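Local atomic coordinates of 3-hydroxy-3-methylglutaryl-CoA lyase (PDB entry 6NDS), a protein that is an HMGL-like member of the TIM-barrel superfamily that binds a zinc ion and coenzyme A. Residues T296-Q299 with L300-A303; G148-A151 with T152-G155; T79-D83 with I84-G88. All coordinates share one frame; numbering follows the deposited sequence. Where two conformers were deposited one is given.

Contact 1 of 3, residues T296-Q299 with L300-A303. With ACT (acetate ion), chain F.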
loop_
_atom_site.group_PDB
_atom_site.type_symbol
_atom_site.label_atom_id
_atom_site.label_comp_id
_atom_site.label_asym_id
_atom_site.label_seq_id
_atom_site.Cartn_x
_atom_site.Cartn_y
_atom_site.Cartn_z
ATOM N N THR A 296 12.917 -6.597 -4.396
ATOM C CA THR A 296 11.980 -5.680 -5.027
ATOM C C THR A 296 10.814 -5.407 -4.086
ATOM O O THR A 296 10.560 -6.188 -3.161
ATOM C CB THR A 296 11.453 -6.234 -6.364
ATOM O OG1 THR A 296 10.376 -7.153 -6.132
ATOM C CG2 THR A 296 12.564 -6.931 -7.151
ATOM N N PRO A 297 10.075 -4.301 -4.293
ATOM C CA PRO A 297 8.966 -3.937 -3.376
ATOM C C PRO A 297 7.681 -4.693 -3.682
ATOM O O PRO A 297 6.673 -4.139 -4.149
ATOM C CB PRO A 297 8.811 -2.429 -3.618
ATOM C CG PRO A 297 9.836 -2.037 -4.625
ATOM C CD PRO A 297 10.306 -3.262 -5.309
ATOM N N SER A 298 7.711 -5.995 -3.452
ATOM C CA SER A 298 6.536 -6.851 -3.596
ATOM C C SER A 298 6.169 -7.406 -2.229
ATOM O O SER A 298 6.968 -8.132 -1.631
ATOM C CB SER A 298 6.806 -8.007 -4.554
ATOM O OG SER A 298 5.749 -8.956 -4.486
ATOM N N GLN A 299 4.954 -7.109 -1.760
ATOM C CA GLN A 299 4.539 -7.676 -0.481
ATOM C C GLN A 299 4.229 -9.163 -0.619
ATOM O O GLN A 299 4.568 -9.952 0.271
ATOM C CB GLN A 299 3.333 -6.920 0.077
ATOM C CG GLN A 299 3.610 -5.462 0.428
ATOM C CD GLN A 299 4.613 -5.314 1.556
ATOM O OE1 GLN A 299 4.250 -5.314 2.735
ATOM N NE2 GLN A 299 5.880 -5.187 1.202
ATOM N N LEU A 300 3.606 -9.561 -1.733
ATOM C CA LEU A 300 3.242 -10.968 -1.901
ATOM C C LEU A 300 4.468 -11.846 -2.118
ATOM O O LEU A 300 4.484 -12.994 -1.672
ATOM C CB LEU A 300 2.252 -11.136 -3.057
ATOM C CG LEU A 300 0.754 -11.081 -2.699
ATOM C CD1 LEU A 300 0.300 -12.342 -1.991
ATOM C CD2 LEU A 300 0.410 -9.861 -1.821
ATOM N N ALA A 301 5.512 -11.342 -2.786
ATOM C CA ALA A 301 6.701 -12.177 -2.938
ATOM C C ALA A 301 7.358 -12.435 -1.588
ATOM O O ALA A 301 7.913 -13.515 -1.358
ATOM C CB ALA A 301 7.692 -11.521 -3.906
ATOM N N LYS A 302 7.282 -11.457 -0.681
ATOM C CA LYS A 302 7.866 -11.605 0.648
ATOM C C LYS A 302 7.035 -12.533 1.523
ATOM O O LYS A 302 7.579 -13.404 2.210
ATOM C CB LYS A 302 7.991 -10.245 1.336
ATOM C CG LYS A 302 8.964 -9.258 0.735
ATOM C CD LYS A 302 8.628 -7.841 1.215
ATOM C CE LYS A 302 9.808 -6.888 1.100
ATOM N NZ LYS A 302 10.354 -6.798 -0.278
ATOM N N ALA A 303 5.717 -12.341 1.540
ATOM C CA ALA A 303 4.880 -12.976 2.549
ATOM C C ALA A 303 4.173 -14.224 2.046
ATOM O O ALA A 303 3.790 -15.071 2.867
ATOM C CB ALA A 303 3.826 -11.984 3.062
HETATM C C ACT F . 11.536 -10.040 -3.412
HETATM O O ACT F . 12.419 -9.254 -3.844
HETATM O OXT ACT F . 11.173 -11.159 -3.873
HETATM C CH3 ACT F . 10.800 -9.546 -2.142
#
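Leu300, in the first turn of helix 299-303, directly precedes Ala301, whose N is held by Ser298 OG. The entry is N-capped by Ser298. The first two amides of the helix, Gln299 N and Leu300 N, are hydrogen-bonded to OD2 and OD1 of Asp262, respectively, and the third is served by the cap itself: Ala301 N donates to Ser298 OG at 2.9 Å with a nearly straight N-H (158°). A chi1 of 169° swings that hydroxyl away from the serine N and over to the carbonyl side, where the helix starts; there it also touches Ala301 CB (3.3 Å from OG) and is hydrogen-bonded to Glu261 OE2, so two partners fix its rotation. Lys302 N reaches back weakly to two carbonyls, Ser298 O at 3.5 Å and Gln299 O at 3.2 Å. Its side chain doubles back over the cap, with CD 3.3 Å from Ser298 O, and the bend at chi4 (57°) leaves NZ 3.0 Å from Thr296 O. An acetate ion, probably from the crystallisation liquor, lies beside this lysine and takes a hydrogen bond from Thr296 N to its O atom (2.8 Å). Ala303 N then completes a regular helical turn by donating to Gln299 O at 2.9 Å. In the fold, Leu300 packs on helices 260-270 and 278-285 and also reaches Arg220 of the second subunit, while Ala301 rests on Ser285; the short helix therefore lies against two helices of its own chain and borders the dimer interface.

Contact 2 of 3, residues G148-A151 with T152-G155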
loop_
_atom_site.group_PDB
_atom_site.type_symbol
_atom_site.label_atom_id
_atom_site.label_comp_id
_atom_site.label_asym_id
_atom_site.label_seq_id
_atom_site.Cartn_x
_atom_site.Cartn_y
_atom_site.Cartn_z
ATOM N N GLY A 148 -2.858 6.656 -26.352
ATOM C CA GLY A 148 -2.348 7.964 -25.980
ATOM C C GLY A 148 -2.224 8.105 -24.475
ATOM O O GLY A 148 -3.227 8.004 -23.759
ATOM N N THR A 149 -1.012 8.333 -23.978
ATOM C CA THR A 149 -0.773 8.491 -22.547
ATOM C C THR A 149 -0.623 9.958 -22.178
ATOM O O THR A 149 0.065 10.721 -22.864
ATOM C CB THR A 149 0.483 7.732 -22.108
ATOM O OG1 THR A 149 0.273 6.324 -22.254
ATOM C CG2 THR A 149 0.828 8.024 -20.642
ATOM N N VAL A 150 -1.263 10.344 -21.083
ATOM C CA VAL A 150 -1.031 11.636 -20.453
ATOM C C VAL A 150 -0.312 11.359 -19.142
ATOM O O VAL A 150 -0.928 10.860 -18.187
ATOM C CB VAL A 150 -2.335 12.408 -20.218
ATOM C CG1 VAL A 150 -2.020 13.804 -19.688
ATOM C CG2 VAL A 150 -3.160 12.472 -21.496
ATOM N N ALA A 151 0.993 11.651 -19.104
ATOM C CA ALA A 151 1.774 11.541 -17.878
ATOM C C ALA A 151 1.537 12.760 -16.979
ATOM O O ALA A 151 0.952 13.765 -17.391
ATOM C CB ALA A 151 3.262 11.385 -18.198
ATOM N N THR A 152 1.994 12.651 -15.727
ATOM C CA THR A 152 1.757 13.629 -14.659
ATOM C C THR A 152 0.305 14.108 -14.629
ATOM O O THR A 152 0.038 15.288 -14.386
ATOM C CB THR A 152 2.732 14.821 -14.747
ATOM O OG1 THR A 152 2.523 15.575 -15.951
ATOM C CG2 THR A 152 4.184 14.340 -14.716
ATOM N N THR A 153 -0.642 13.185 -14.837
ATOM C CA THR A 153 -2.059 13.549 -14.830
ATOM C C THR A 153 -2.488 14.080 -13.468
ATOM O O THR A 153 -3.322 14.993 -13.379
ATOM C CB THR A 153 -2.910 12.332 -15.222
ATOM O OG1 THR A 153 -2.837 12.144 -16.642
ATOM C CG2 THR A 153 -4.380 12.503 -14.811
ATOM N N PHE A 154 -1.919 13.530 -12.397
ATOM C CA PHE A 154 -2.390 13.786 -11.044
ATOM C C PHE A 154 -1.461 14.703 -10.249
ATOM O O PHE A 154 -1.617 14.823 -9.027
ATOM C CB PHE A 154 -2.587 12.452 -10.317
ATOM C CG PHE A 154 -3.501 11.496 -11.043
ATOM C CD1 PHE A 154 -4.873 11.527 -10.827
ATOM C CD2 PHE A 154 -2.992 10.576 -11.945
ATOM C CE1 PHE A 154 -5.721 10.652 -11.505
ATOM C CE2 PHE A 154 -3.830 9.699 -12.617
ATOM C CZ PHE A 154 -5.200 9.737 -12.392
ATOM N N GLY A 155 -0.516 15.359 -10.908
ATOM C CA GLY A 155 0.465 16.204 -10.255
ATOM C C GLY A 155 1.837 15.934 -10.847
ATOM O O GLY A 155 2.084 14.901 -11.467
#
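Past Val150 and Ala151, the last residues of strand 145-151, Thr152 takes up left-handed helical backbone angles (phi 44°, psi 40°), which turn the chain so that Thr153 comes back beside Val150; a type I turn from Thr152 to Gly155 follows. The Thr153 hydroxyl donates to Val150 O, OG1 to O 2.8 Å, approaching from above the carbonyl plane by 50°. With OG1 placed next to its own backbone N, the threonine also meets Val150 CG1 (3.6 Å from OG1), the two side chains crossing at about a right angle. Thr152 makes a local bond of poor direction: its OG1 donates to the adjoining Ala151 O at 2.8 Å, again out of the carbonyl plane, while accepting from Ser114 N. The methyl CG2 of Thr153 sits 3.5 Å above the plane of the Phe154 ring, over its centre. Ala151 faces the ligand side of the barrel, its side chain about 3 Å from a citric acid molecule, probably from the crystallisation liquor, and about 6 Å from coenzyme A. Both hydroxyls thus give their protons to carbonyls at the end of the strand, and the Thr153 bond, reaching across Thr152, is consistent with steadying the bend near coenzyme A.

Contact 3 of 3, residues T79-D83 with I84-G88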
loop_
_atom_site.group_PDB
_atom_site.type_symbol
_atom_site.label_atom_id
_atom_site.label_comp_id
_atom_site.label_asym_id
_atom_site.label_seq_id
_atom_site.Cartn_x
_atom_site.Cartn_y
_atom_site.Cartn_z
ATOM N N THR A 79 8.619 -14.671 -28.155
ATOM C CA THR A 79 7.575 -15.528 -28.699
ATOM C C THR A 79 6.251 -14.775 -28.665
ATOM O O THR A 79 5.800 -14.359 -27.594
ATOM C CB THR A 79 7.481 -16.806 -27.872
ATOM O OG1 THR A 79 8.743 -17.473 -27.892
ATOM C CG2 THR A 79 6.388 -17.736 -28.432
ATOM N N ARG A 80 5.624 -14.592 -29.826
ATOM C CA ARG A 80 4.379 -13.829 -29.914
ATOM C C ARG A 80 3.201 -14.758 -29.632
ATOM O O ARG A 80 2.929 -15.671 -30.416
ATOM C CB ARG A 80 4.226 -13.193 -31.296
ATOM C CG ARG A 80 5.367 -12.269 -31.723
ATOM C CD ARG A 80 5.467 -11.076 -30.814
ATOM N NE ARG A 80 6.464 -10.123 -31.299
ATOM C CZ ARG A 80 6.179 -8.977 -31.916
ATOM N NH1 ARG A 80 4.919 -8.626 -32.140
ATOM N NH2 ARG A 80 7.162 -8.178 -32.311
ATOM N N HIS A 81 2.507 -14.531 -28.523
ATOM C CA HIS A 81 1.235 -15.203 -28.282
ATOM C C HIS A 81 0.147 -14.467 -29.048
ATOM O O HIS A 81 0.076 -13.238 -28.990
ATOM C CB HIS A 81 0.919 -15.226 -26.788
ATOM C CG HIS A 81 1.821 -16.120 -25.997
ATOM N ND1 HIS A 81 1.342 -17.069 -25.117
ATOM C CD2 HIS A 81 3.173 -16.215 -25.957
ATOM C CE1 HIS A 81 2.360 -17.706 -24.566
ATOM N NE2 HIS A 81 3.481 -17.210 -25.065
ATOM N N LYS A 82 -0.703 -15.215 -29.763
ATOM C CA LYS A 82 -1.644 -14.571 -30.679
ATOM C C LYS A 82 -2.646 -13.688 -29.954
ATOM O O LYS A 82 -3.180 -12.744 -30.547
ATOM C CB LYS A 82 -2.400 -15.613 -31.498
ATOM C CG LYS A 82 -1.581 -16.271 -32.578
ATOM C CD LYS A 82 -2.466 -17.140 -33.461
ATOM C CE LYS A 82 -1.628 -17.884 -34.481
ATOM N NZ LYS A 82 -0.489 -18.585 -33.819
ATOM N N ASP A 83 -2.930 -13.978 -28.690
ATOM C CA ASP A 83 -3.982 -13.241 -28.000
ATOM C C ASP A 83 -3.430 -12.193 -27.040
ATOM O O ASP A 83 -4.157 -11.706 -26.168
ATOM C CB ASP A 83 -4.923 -14.216 -27.293
ATOM C CG ASP A 83 -5.838 -14.938 -28.273
ATOM O OD1 ASP A 83 -6.499 -14.254 -29.083
ATOM O OD2 ASP A 83 -5.880 -16.186 -28.254
ATOM N N ILE A 84 -2.172 -11.796 -27.228
ATOM C CA ILE A 84 -1.535 -10.746 -26.444
ATOM C C ILE A 84 -1.135 -9.612 -27.377
ATOM O O ILE A 84 -0.598 -9.845 -28.464
ATOM C CB ILE A 84 -0.299 -11.267 -25.681
ATOM C CG1 ILE A 84 -0.691 -12.382 -24.713
ATOM C CG2 ILE A 84 0.382 -10.134 -24.929
ATOM C CD1 ILE A 84 0.500 -12.964 -23.952
ATOM N N ILE A 85 -1.401 -8.386 -26.951
ATOM C CA ILE A 85 -0.942 -7.186 -27.642
ATOM C C ILE A 85 0.367 -6.742 -27.003
ATOM O O ILE A 85 0.401 -6.383 -25.818
ATOM C CB ILE A 85 -2.008 -6.079 -27.581
ATOM C CG1 ILE A 85 -3.268 -6.528 -28.321
ATOM C CG2 ILE A 85 -1.471 -4.759 -28.133
ATOM C CD1 ILE A 85 -4.493 -5.727 -27.935
ATOM N N TYR A 86 1.453 -6.778 -27.780
ATOM C CA TYR A 86 2.764 -6.338 -27.325
ATOM C C TYR A 86 2.936 -4.866 -27.685
ATOM O O TYR A 86 2.946 -4.507 -28.871
ATOM C CB TYR A 86 3.859 -7.210 -27.944
ATOM C CG TYR A 86 3.731 -8.660 -27.491
ATOM C CD1 TYR A 86 4.305 -9.089 -26.298
ATOM C CD2 TYR A 86 3.009 -9.581 -28.246
ATOM C CE1 TYR A 86 4.178 -10.396 -25.865
ATOM C CE2 TYR A 86 2.867 -10.898 -27.824
ATOM C CZ TYR A 86 3.460 -11.296 -26.636
ATOM O OH TYR A 86 3.322 -12.586 -26.207
ATOM N N VAL A 87 3.068 -4.027 -26.659
ATOM C CA VAL A 87 3.024 -2.573 -26.774
ATOM C C VAL A 87 4.443 -2.031 -26.713
ATOM O O VAL A 87 5.250 -2.485 -25.900
ATOM C CB VAL A 87 2.180 -1.966 -25.635
ATOM C CG1 VAL A 87 2.120 -0.442 -25.758
ATOM C CG2 VAL A 87 0.769 -2.597 -25.581
ATOM N N GLY A 88 4.744 -1.043 -27.557
ATOM C CA GLY A 88 5.991 -0.303 -27.434
ATOM C C GLY A 88 5.748 1.169 -27.125
ATOM O O GLY A 88 4.871 1.793 -27.733
HETATM O O HOH W 1 0.644 -10.988 -30.589
HETATM O O HOH W 2 -2.672 -9.613 -30.469
#
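His81 and Ile84 are the first and last residues of a type I beta turn (corners Lys82 and Asp83), closed by Ile84 N donating to His81 O at 3.2 Å; it belongs to the loop that carries the TIM-barrel chain from helix 71-77 into strand 85-90. Tyr86, two residues further on, reaches back to the same loop: His81 N donates to its OH at 3.1 Å, almost linearly (170°), and lies at the ring edge near the ring plane. Beside this bond His81 and Ile84 run side by side, pointing the same way, with His81 CB 3.7 Å from Ile84 CD1. The other branch of Ile84, CG2, covers one face of the Tyr86 ring, 3.7 Å above its plane and shifted toward the rim. Arg80 crosses the ring obliquely, CD against CD2 of Tyr86 at 3.9 Å, its guanidinium plane turned 55° from the ring plane.

In the next shell, Ser47 OG is hydrogen-bonded to Tyr86 OH, giving the phenol a second partner. The bend of Arg80 at chi2 (-63°) sends the guanidinium to backbone oxygens, NH1 to Asn103 O and NH2 to Phe75 O, tying helix 71-77 to the loop before strand 106-112. Asn105 OD1 accepts a hydrogen bond from Tyr86 N near the strand start. On the turn itself a water bridges two carbonyls, donating to Lys82 O at 3.2 Å and to Ile84 O at 2.9 Å.

From the N terminus the order is contact 3, contact 2, contact 1, each finished before the next begins, so none nests in or crosses another. Contact 3 closes the loop by which helix 71-77 enters strand 85-90; contact 2 shapes the exit of strand 145-151, on the way to helix 164-176. The two thus mark opposite ends of strands in one parallel sheet, separated by strand 106-112, with their nearest atoms about 8 Å apart. Contact 1 lies beyond the last barrel strand, where it starts helix 299-303 beside helices 260-270 and 278-285; its centre is about 27 Å from the centre of either other contact.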